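Hypothetical protein (Nostoc punctiforme, PDB 2O62) is of unknown function but joins two calycin-clan domains, the second related to a biogenesis factor required for ATP synthase. Local coordinates at residues P232-A237 / R248-Y253; A151-R156 / W259-L264; E101-R106 / P131-P136. All coordinates share one frame; numbering follows the deposited sequence.

Interaction 1 of 3, residues P232-A237 / R248-Y253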
loop_
_atom_site.group_PDB
_atom_site.type_symbol
_atom_site.label_atom_id
_atom_site.label_comp_id
_atom_site.label_asym_id
_atom_site.label_seq_id
_atom_site.Cartn_x
_atom_site.Cartn_y
_atom_site.Cartn_z
ATOM N N PRO A 232 -2.396 -17.208 -7.006
ATOM C CA PRO A 232 -2.868 -16.117 -6.141
ATOM C C PRO A 232 -1.934 -14.917 -6.301
ATOM O O PRO A 232 -0.763 -15.096 -6.700
ATOM C CB PRO A 232 -2.793 -16.711 -4.743
ATOM C CG PRO A 232 -1.734 -17.726 -4.841
ATOM C CD PRO A 232 -1.799 -18.312 -6.226
ATOM N N LEU A 233 -2.474 -13.731 -6.054
ATOM C CA LEU A 233 -1.791 -12.474 -6.247
ATOM C C LEU A 233 -1.922 -11.606 -5.019
ATOM O O LEU A 233 -2.953 -11.588 -4.334
ATOM C CB LEU A 233 -2.374 -11.744 -7.446
ATOM C CG LEU A 233 -2.174 -12.428 -8.796
ATOM C CD1 LEU A 233 -3.105 -11.864 -9.865
ATOM C CD2 LEU A 233 -0.737 -12.242 -9.236
ATOM N N PHE A 234 -0.870 -10.846 -4.769
ATOM C CA PHE A 234 -0.733 -10.021 -3.562
ATOM C C PHE A 234 -0.142 -8.673 -4.003
ATOM O O PHE A 234 0.920 -8.632 -4.605
ATOM C CB PHE A 234 0.185 -10.701 -2.543
ATOM C CG PHE A 234 -0.260 -12.109 -2.186
ATOM C CD1 PHE A 234 -1.150 -12.320 -1.143
ATOM C CD2 PHE A 234 0.226 -13.216 -2.879
ATOM C CE1 PHE A 234 -1.578 -13.595 -0.816
ATOM C CE2 PHE A 234 -0.213 -14.499 -2.561
ATOM C CZ PHE A 234 -1.112 -14.690 -1.525
ATOM N N LEU A 235 -0.888 -7.603 -3.781
ATOM C CA LEU A 235 -0.421 -6.239 -4.022
ATOM C C LEU A 235 0.027 -5.712 -2.654
ATOM O O LEU A 235 -0.745 -5.720 -1.731
ATOM C CB LEU A 235 -1.609 -5.453 -4.515
ATOM C CG LEU A 235 -1.412 -4.067 -5.010
ATOM C CD1 LEU A 235 -0.750 -4.147 -6.355
ATOM C CD2 LEU A 235 -2.774 -3.353 -5.060
ATOM N N GLU A 236 1.287 -5.296 -2.532
ATOM C CA GLU A 236 1.847 -4.917 -1.226
ATOM C C GLU A 236 2.585 -3.591 -1.346
ATOM O O GLU A 236 3.193 -3.257 -2.377
ATOM C CB GLU A 236 2.786 -5.987 -0.574
ATOM C CG GLU A 236 3.358 -5.613 0.896
ATOM C CD GLU A 236 4.096 -6.786 1.596
ATOM O OE1 GLU A 236 4.436 -7.730 0.856
ATOM O OE2 GLU A 236 4.321 -6.793 2.852
ATOM N N ALA A 237 2.457 -2.828 -0.269
ATOM C CA ALA A 237 3.194 -1.599 -0.069
ATOM C C ALA A 237 3.545 -1.529 1.414
ATOM O O ALA A 237 2.936 -2.180 2.250
ATOM C CB ALA A 237 2.317 -0.397 -0.458
ATOM N N ARG A 248 2.906 -2.289 6.814
ATOM C CA ARG A 248 2.802 -2.942 5.497
ATOM C C ARG A 248 1.327 -3.252 5.219
ATOM O O ARG A 248 0.583 -3.633 6.128
ATOM C CB ARG A 248 3.626 -4.205 5.465
ATOM C CG ARG A 248 5.113 -3.927 5.634
ATOM C CD ARG A 248 5.919 -5.187 5.516
ATOM N NE ARG A 248 5.888 -6.013 6.751
ATOM C CZ ARG A 248 5.338 -7.238 6.845
ATOM N NH1 ARG A 248 4.785 -7.837 5.800
ATOM N NH2 ARG A 248 5.372 -7.908 7.985
HETATM N N MSE A 249 0.897 -3.099 3.968
HETATM C CA MSE A 249 -0.467 -3.423 3.601
HETATM C C MSE A 249 -0.472 -4.368 2.397
HETATM O O MSE A 249 0.282 -4.183 1.472
HETATM C CB MSE A 249 -1.310 -2.167 3.341
HETATM C CG MSE A 249 -2.742 -2.440 3.288
HETATM SE SE MSE A 249 -3.956 -0.984 2.731
HETATM C CE MSE A 249 -3.592 0.167 4.109
ATOM N N ILE A 250 -1.310 -5.398 2.454
ATOM C CA ILE A 250 -1.386 -6.464 1.458
ATOM C C ILE A 250 -2.839 -6.664 1.041
ATOM O O ILE A 250 -3.670 -6.999 1.883
ATOM C CB ILE A 250 -0.867 -7.766 2.005
ATOM C CG1 ILE A 250 0.545 -7.580 2.595
ATOM C CG2 ILE A 250 -0.867 -8.820 0.911
ATOM C CD1 ILE A 250 0.582 -7.479 4.077
ATOM N N ARG A 251 -3.130 -6.442 -0.244
ATOM C CA ARG A 251 -4.437 -6.731 -0.860
ATOM C C ARG A 251 -4.327 -8.086 -1.559
ATOM O O ARG A 251 -3.516 -8.254 -2.466
ATOM C CB ARG A 251 -4.798 -5.655 -1.887
ATOM C CG ARG A 251 -6.233 -5.644 -2.426
ATOM C CD ARG A 251 -6.305 -4.644 -3.593
ATOM N NE ARG A 251 -7.644 -4.696 -4.174
ATOM C CZ ARG A 251 -8.707 -4.081 -3.691
ATOM N NH1 ARG A 251 -8.632 -3.241 -2.679
ATOM N NH2 ARG A 251 -9.872 -4.268 -4.304
ATOM N N SER A 252 -5.106 -9.051 -1.107
ATOM C CA SER A 252 -4.919 -10.458 -1.493
ATOM C C SER A 252 -5.996 -10.969 -2.434
ATOM O O SER A 252 -7.176 -10.814 -2.169
ATOM C CB SER A 252 -4.864 -11.324 -0.246
ATOM O OG SER A 252 -3.788 -10.933 0.609
ATOM N N TYR A 253 -5.561 -11.636 -3.502
ATOM C CA TYR A 253 -6.438 -12.255 -4.495
ATOM C C TYR A 253 -6.247 -13.771 -4.505
ATOM O O TYR A 253 -5.139 -14.254 -4.399
ATOM C CB TYR A 253 -6.134 -11.732 -5.903
ATOM C CG TYR A 253 -6.529 -10.300 -6.113
ATOM C CD1 TYR A 253 -5.745 -9.270 -5.596
ATOM C CD2 TYR A 253 -7.723 -9.977 -6.768
ATOM C CE1 TYR A 253 -6.102 -7.938 -5.744
ATOM C CE2 TYR A 253 -8.092 -8.617 -6.915
ATOM C CZ TYR A 253 -7.269 -7.631 -6.396
ATOM O OH TYR A 253 -7.593 -6.304 -6.494
#
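L233 to A237 runs antiparallel to M249 to Y253, the segment axes 4.6 Å apart, with hydrogen-bonded pairs L233–Y253, L235–R251 and A237–M249 enclosing the non-hydrogen-bonded pairs F234–S252 and E236–I250. On the face of F234, E236, I250 and S252, the F234 ring turns its edge to S252, CD1 lying 3.5 Å from S252 OG, while I250 CG2 meets the same edge at 4.1 Å. The small serine leaves room for the ring, and its hydroxyl bonds a glycerol, probably from the crystallisation liquor. E236 is modelled in two conformers; in the one described here CG stands opposite the backbone N (chi1 -177°) and the chain runs alongside I250, CD 3.8 Å from I250 CG1. OE2 then reaches R248 NH1 in a salt bridge of 3.2 Å, in the guanidinium plane, although carboxylate and guanidinium are turned 51° apart. R248 NH2 has a second carboxylate, that of E267. The two strands form the hairpin 233-242/245-253 of a ten-stranded antiparallel barrel, consistent with the calycin clan. On the face of L233, L235, A237, M249, R251 and Y253, L235 CD2 lies beside R251 CD, 4.0 Å away, and L233 CB packs on Y253 CB. R251, extended along L235, donates from NE to Y253 OH (2.8 Å), its in-plane partner; that hydroxyl also bonds L83 O. L235 meanwhile packs on Q109 and F111 of strand 103-111.

Interaction 2 of 3, residues A151-R156 / W259-L264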
loop_
_atom_site.group_PDB
_atom_site.type_symbol
_atom_site.label_atom_id
_atom_site.label_comp_id
_atom_site.label_asym_id
_atom_site.label_seq_id
_atom_site.Cartn_x
_atom_site.Cartn_y
_atom_site.Cartn_z
ATOM N N ALA A 151 -0.774 -8.041 12.798
ATOM C CA ALA A 151 -1.458 -7.801 11.534
ATOM C C ALA A 151 -2.924 -8.047 11.770
ATOM O O ALA A 151 -3.257 -8.935 12.518
ATOM C CB ALA A 151 -0.976 -8.745 10.486
ATOM N N VAL A 152 -3.764 -7.244 11.143
ATOM C CA VAL A 152 -5.192 -7.447 11.078
ATOM C C VAL A 152 -5.562 -7.727 9.619
ATOM O O VAL A 152 -5.222 -6.925 8.736
ATOM C CB VAL A 152 -5.952 -6.167 11.487
ATOM C CG1 VAL A 152 -7.469 -6.381 11.496
ATOM C CG2 VAL A 152 -5.496 -5.709 12.865
ATOM N N THR A 153 -6.318 -8.805 9.416
ATOM C CA THR A 153 -6.855 -9.159 8.103
ATOM C C THR A 153 -8.342 -8.979 8.207
ATOM O O THR A 153 -9.027 -9.543 9.104
ATOM C CB THR A 153 -6.490 -10.604 7.646
ATOM O OG1 THR A 153 -5.046 -10.744 7.584
ATOM C CG2 THR A 153 -7.106 -10.904 6.257
ATOM N N ILE A 154 -8.845 -8.185 7.269
ATOM C CA ILE A 154 -10.271 -8.014 7.075
ATOM C C ILE A 154 -10.727 -8.567 5.712
ATOM O O ILE A 154 -9.939 -8.723 4.795
ATOM C CB ILE A 154 -10.684 -6.529 7.212
ATOM C CG1 ILE A 154 -9.964 -5.641 6.227
ATOM C CG2 ILE A 154 -10.457 -6.032 8.644
ATOM C CD1 ILE A 154 -10.428 -4.185 6.338
ATOM N N TYR A 155 -12.027 -8.842 5.624
ATOM C CA TYR A 155 -12.609 -9.640 4.543
ATOM C C TYR A 155 -13.720 -8.882 3.878
ATOM O O TYR A 155 -14.361 -8.061 4.490
ATOM C CB TYR A 155 -13.112 -10.988 5.068
ATOM C CG TYR A 155 -11.957 -11.760 5.678
ATOM C CD1 TYR A 155 -11.142 -12.565 4.903
ATOM C CD2 TYR A 155 -11.711 -11.703 7.041
ATOM C CE1 TYR A 155 -10.066 -13.254 5.454
ATOM C CE2 TYR A 155 -10.655 -12.392 7.610
ATOM C CZ TYR A 155 -9.839 -13.181 6.803
ATOM O OH TYR A 155 -8.771 -13.863 7.338
ATOM N N ARG A 156 -13.938 -9.187 2.609
ATOM C CA ARG A 156 -14.999 -8.560 1.846
ATOM C C ARG A 156 -16.383 -8.873 2.271
ATOM O O ARG A 156 -17.265 -8.050 2.079
ATOM C CB ARG A 156 -14.900 -8.969 0.407
ATOM C CG ARG A 156 -13.694 -8.490 -0.251
ATOM C CD ARG A 156 -13.748 -8.970 -1.647
ATOM N NE ARG A 156 -15.037 -8.661 -2.239
ATOM C CZ ARG A 156 -15.521 -9.277 -3.304
ATOM N NH1 ARG A 156 -14.818 -10.225 -3.929
ATOM N NH2 ARG A 156 -16.717 -8.945 -3.769
ATOM N N TRP A 259 -10.680 -10.880 -5.477
ATOM C CA TRP A 259 -10.219 -10.255 -4.276
ATOM C C TRP A 259 -10.830 -10.918 -3.040
ATOM O O TRP A 259 -12.030 -11.119 -2.974
ATOM C CB TRP A 259 -10.601 -8.780 -4.316
ATOM C CG TRP A 259 -10.162 -8.013 -3.140
ATOM C CD1 TRP A 259 -9.011 -8.146 -2.434
ATOM C CD2 TRP A 259 -10.873 -6.934 -2.564
ATOM N NE1 TRP A 259 -8.964 -7.201 -1.408
ATOM C CE2 TRP A 259 -10.109 -6.449 -1.474
ATOM C CE3 TRP A 259 -12.080 -6.311 -2.874
ATOM C CZ2 TRP A 259 -10.514 -5.370 -0.710
ATOM C CZ3 TRP A 259 -12.506 -5.256 -2.071
ATOM C CH2 TRP A 259 -11.746 -4.817 -0.997
ATOM N N VAL A 260 -10.007 -11.306 -2.075
ATOM C CA VAL A 260 -10.544 -11.994 -0.904
ATOM C C VAL A 260 -10.364 -11.222 0.396
ATOM O O VAL A 260 -11.205 -11.332 1.277
ATOM C CB VAL A 260 -9.996 -13.449 -0.761
ATOM C CG1 VAL A 260 -10.489 -14.287 -1.934
ATOM C CG2 VAL A 260 -8.547 -13.484 -0.712
ATOM N N SER A 261 -9.289 -10.454 0.531
ATOM C CA SER A 261 -8.987 -9.862 1.838
ATOM C C SER A 261 -7.960 -8.723 1.748
ATOM O O SER A 261 -7.308 -8.516 0.700
ATOM C CB SER A 261 -8.530 -10.956 2.798
ATOM O OG SER A 261 -7.214 -11.392 2.474
ATOM N N LEU A 262 -7.809 -8.014 2.868
ATOM C CA LEU A 262 -6.857 -6.936 3.014
ATOM C C LEU A 262 -6.256 -7.026 4.380
ATOM O O LEU A 262 -6.953 -7.234 5.372
ATOM C CB LEU A 262 -7.563 -5.600 2.861
ATOM C CG LEU A 262 -6.761 -4.340 2.838
ATOM C CD1 LEU A 262 -5.983 -4.312 1.566
ATOM C CD2 LEU A 262 -7.734 -3.108 2.904
ATOM N N THR A 263 -4.940 -6.889 4.431
ATOM C CA THR A 263 -4.173 -7.011 5.671
ATOM C C THR A 263 -3.331 -5.768 5.949
ATOM O O THR A 263 -2.688 -5.238 5.042
ATOM C CB THR A 263 -3.205 -8.239 5.559
ATOM O OG1 THR A 263 -4.002 -9.429 5.369
ATOM C CG2 THR A 263 -2.369 -8.413 6.806
ATOM N N LEU A 264 -3.321 -5.334 7.222
ATOM C CA LEU A 264 -2.488 -4.231 7.675
ATOM C C LEU A 264 -1.615 -4.688 8.829
ATOM O O LEU A 264 -2.095 -5.148 9.854
ATOM C CB LEU A 264 -3.358 -3.028 8.052
ATOM C CG LEU A 264 -2.590 -1.762 8.473
ATOM C CD1 LEU A 264 -1.832 -1.189 7.396
ATOM C CD2 LEU A 264 -3.638 -0.729 8.975
HETATM O O HOH W 1 -13.802 -12.082 1.554
#
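The antiparallel pairing of A151–Y155 with W259–L264 closes the C-terminal barrel, bonding its first strand to its last. Backbone N–H and C=O groups of V152 and L264, and of I154 and L262, bond reciprocally. Between them T153 and T263 form a non-hydrogen-bonded pair in which the two hydroxyls share a hydrogen bond, OG1 to OG1 2.8 Å. Each threonine sets OG1 beside its own backbone N (chi1 near -60°), which brings the hydroxyls together and gives both polar atoms a partner on a buried face. Next along, S261 is small enough for T153 CG2 and Y155 CD1 each to come within 3.7 Å of its CB. On the reverse face I154 CG1 lies beside L262 CB at 4.1 Å. At the strand end R156 lays its aliphatic part over the W259 ring: CG makes a CH-pi contact 3.9 Å from the six-membered centroid, and CD stands 3.2 Å above the ring plane near its rim. A bend at chi3 (50°) then carries NH1 to W259 O, 3.1 Å away and nearly straight (176°), lying in both the guanidinium and carbonyl planes. With a serine in place of R156, W259 O would probably lose this donor and that ring face its aliphatic cover. A water also links R156 N, weakly, to V260 O. V260 and S261 together face S252, a classic beta bulge against strand 245-253, while F184 of strand 178-184 packs on A151, T153 and T263, and F74 covers I154, L262 and L264.

Interaction 3 of 3, residues E101-R106 / P131-P136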
loop_
_atom_site.group_PDB
_atom_site.type_symbol
_atom_site.label_atom_id
_atom_site.label_comp_id
_atom_site.label_asym_id
_atom_site.label_seq_id
_atom_site.Cartn_x
_atom_site.Cartn_y
_atom_site.Cartn_z
ATOM N N GLU A 101 -1.825 10.022 11.737
ATOM C CA GLU A 101 -1.795 11.365 12.309
ATOM C C GLU A 101 -2.141 12.397 11.211
ATOM O O GLU A 101 -3.240 12.339 10.668
ATOM C CB GLU A 101 -0.441 11.607 13.029
ATOM C CG GLU A 101 -0.224 10.618 14.200
ATOM C CD GLU A 101 1.042 10.859 15.020
ATOM O OE1 GLU A 101 1.932 11.649 14.586
ATOM O OE2 GLU A 101 1.168 10.214 16.093
ATOM N N ASN A 102 -1.228 13.308 10.880
ATOM C CA ASN A 102 -1.500 14.379 9.892
ATOM C C ASN A 102 -1.189 14.007 8.438
ATOM O O ASN A 102 -1.143 14.878 7.592
ATOM C CB ASN A 102 -0.725 15.686 10.237
ATOM C CG ASN A 102 0.784 15.610 9.900
ATOM O OD1 ASN A 102 1.478 14.643 10.310
ATOM N ND2 ASN A 102 1.309 16.645 9.176
ATOM N N ARG A 103 -0.878 12.744 8.189
ATOM C CA ARG A 103 -0.374 12.278 6.907
ATOM C C ARG A 103 -1.211 11.159 6.348
ATOM O O ARG A 103 -1.752 10.335 7.094
ATOM C CB ARG A 103 1.057 11.719 7.058
ATOM C CG ARG A 103 2.138 12.771 7.273
ATOM C CD ARG A 103 2.483 13.638 6.065
ATOM N NE ARG A 103 2.400 12.849 4.841
ATOM C CZ ARG A 103 3.367 12.081 4.363
ATOM N NH1 ARG A 103 4.571 12.115 4.908
ATOM N NH2 ARG A 103 3.126 11.326 3.293
ATOM N N ARG A 104 -1.286 11.120 5.022
ATOM C CA ARG A 104 -1.624 9.896 4.302
ATOM C C ARG A 104 -0.500 9.617 3.331
ATOM O O ARG A 104 0.166 10.548 2.827
ATOM C CB ARG A 104 -2.955 9.950 3.572
ATOM C CG ARG A 104 -4.088 10.468 4.393
ATOM C CD ARG A 104 -5.427 10.066 3.832
ATOM N NE ARG A 104 -5.695 10.669 2.546
ATOM C CZ ARG A 104 -6.815 10.535 1.847
ATOM N NH1 ARG A 104 -7.817 9.818 2.318
ATOM N NH2 ARG A 104 -6.945 11.137 0.671
ATOM N N LEU A 105 -0.261 8.336 3.093
ATOM C CA LEU A 105 0.642 7.903 2.038
ATOM C C LEU A 105 -0.106 6.865 1.275
ATOM O O LEU A 105 -0.458 5.809 1.849
ATOM C CB LEU A 105 1.933 7.262 2.555
ATOM C CG LEU A 105 2.633 6.678 1.296
ATOM C CD1 LEU A 105 3.587 7.739 0.703
ATOM C CD2 LEU A 105 3.259 5.393 1.387
ATOM N N ARG A 106 -0.361 7.158 -0.001
ATOM C CA ARG A 106 -1.210 6.294 -0.810
ATOM C C ARG A 106 -0.406 5.864 -2.020
ATOM O O ARG A 106 0.182 6.706 -2.702
ATOM C CB ARG A 106 -2.479 6.973 -1.223
ATOM C CG ARG A 106 -3.145 7.586 -0.082
ATOM C CD ARG A 106 -4.564 8.042 -0.363
ATOM N NE ARG A 106 -4.667 9.317 -1.054
ATOM C CZ ARG A 106 -5.342 9.524 -2.187
ATOM N NH1 ARG A 106 -5.923 8.529 -2.847
ATOM N NH2 ARG A 106 -5.477 10.752 -2.662
ATOM N N PRO A 131 2.494 20.257 9.121
ATOM C CA PRO A 131 3.740 20.117 8.389
ATOM C C PRO A 131 3.690 19.095 7.263
ATOM O O PRO A 131 2.981 18.108 7.359
ATOM C CB PRO A 131 4.720 19.637 9.485
ATOM C CG PRO A 131 4.155 20.196 10.732
ATOM C CD PRO A 131 2.674 19.937 10.542
ATOM N N VAL A 132 4.484 19.312 6.220
ATOM C CA VAL A 132 4.588 18.363 5.105
ATOM C C VAL A 132 5.106 17.008 5.599
ATOM O O VAL A 132 4.632 15.956 5.171
ATOM C CB VAL A 132 5.499 18.941 3.989
ATOM C CG1 VAL A 132 5.748 17.919 2.885
ATOM C CG2 VAL A 132 4.855 20.152 3.408
ATOM N N ALA A 133 6.047 17.068 6.537
ATOM C CA ALA A 133 6.483 15.916 7.287
ATOM C C ALA A 133 6.883 14.812 6.331
ATOM O O ALA A 133 6.478 13.660 6.475
ATOM C CB ALA A 133 5.384 15.450 8.217
ATOM N N GLU A 134 7.667 15.179 5.329
ATOM C CA GLU A 134 8.207 14.210 4.408
ATOM C C GLU A 134 9.259 13.299 5.083
ATOM O O GLU A 134 10.199 13.756 5.734
ATOM C CB GLU A 134 8.813 14.930 3.215
ATOM C CG GLU A 134 9.363 14.021 2.131
ATOM C CD GLU A 134 8.291 13.433 1.208
ATOM O OE1 GLU A 134 7.067 13.711 1.376
ATOM O OE2 GLU A 134 8.714 12.678 0.301
ATOM N N ARG A 135 9.073 11.995 4.954
ATOM C CA ARG A 135 10.096 11.055 5.440
ATOM C C ARG A 135 11.191 10.941 4.383
ATOM O O ARG A 135 10.948 11.228 3.215
ATOM C CB ARG A 135 9.512 9.674 5.680
ATOM C CG ARG A 135 8.798 9.484 7.034
ATOM C CD ARG A 135 7.529 10.328 7.176
ATOM N NE ARG A 135 6.945 10.016 8.489
ATOM C CZ ARG A 135 6.005 10.717 9.113
ATOM N NH1 ARG A 135 5.506 11.835 8.593
ATOM N NH2 ARG A 135 5.593 10.303 10.304
ATOM N N PRO A 136 12.392 10.485 4.780
ATOM C CA PRO A 136 13.522 10.261 3.855
ATOM C C PRO A 136 13.224 9.240 2.757
ATOM O O PRO A 136 12.448 8.324 2.983
ATOM C CB PRO A 136 14.565 9.639 4.770
ATOM C CG PRO A 136 14.276 10.211 6.129
ATOM C CD PRO A 136 12.785 10.241 6.176
HETATM O O HOH W 2 4.152 11.246 12.570
HETATM O O HOH W 3 3.776 13.451 10.564
#
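R103 reaches from the start of strand 103-111 into the loop 131-136, and its side chain meets that loop through CG, CD and NH1. CB points toward the loop, and CG passes 3.7 Å from R135 NH1. A bend at chi2 (-71°) brings CD to 3.3 Å from V132 O and 4.0 Å from A133 CB; a second at chi3 (-36°) sets the direction of NE and the guanidinium. NE donates to E125 O of strand 117-127. At the tip NH1 donates to A133 O at 2.9 Å, the oxygen lying near the guanidinium plane while the nitrogen stands above the carbonyl plane. NH2 bonds R104 O and makes a salt bridge with D217. Arginine suits the place because its aliphatic carbons pack against V132 O and A133 CB while its several N–H groups satisfy main-chain oxygens and a carboxylate.

A133 has left-handed backbone angles, and its carbonyl accepts a second donor, R135 NH1, at 3.0 Å. The two arginines slide past each other in opposite directions, their guanidinium planes 71° apart and NH1 to NH1 3.8 Å; the shared carbonyl oxygen, with D217 beside R103, probably eases the repulsion. N102 adds a weak bond from ND2 to P131 O, 2.9 Å, while ND2 also bonds T130 OG1. Two waters lie in the plane of the R135 guanidinium: one joins NH1 to N102 OD1, the other NH2 to E101 OE1. R135 NE is held by I241 O of the C-terminal barrel. E101 and N102 have the backbone angles of a type II' turn, as is common in tight beta hairpins, and here that hairpin, between strands 93-100 and 103-111, lies against the irregular connection leading from one calycin-clan domain to the next.

How the interactions relate
Along the chain interaction 3 comes first, linking a hairpin of the N-terminal sheet to the connection between strands 117-127 and 145-155. Interactions 1 and 2 follow in the C-terminal barrel, where the pairing of 151-156 with 259-264 brackets the hairpin of interaction 1. Those two have centres about 9 Å apart and touch through neighbouring strands 245-253 and 259-269, as in the probable hydrogen bond from T263 N to I250 O. Four strands side by side, 233-242, 245-253, 259-269 and 145-155, thus carry the barrel across its closure. Interaction 3 lies about 22 and 24 Å away, centre to centre, where the connection between the domains meets the hairpin 93-100/103-111.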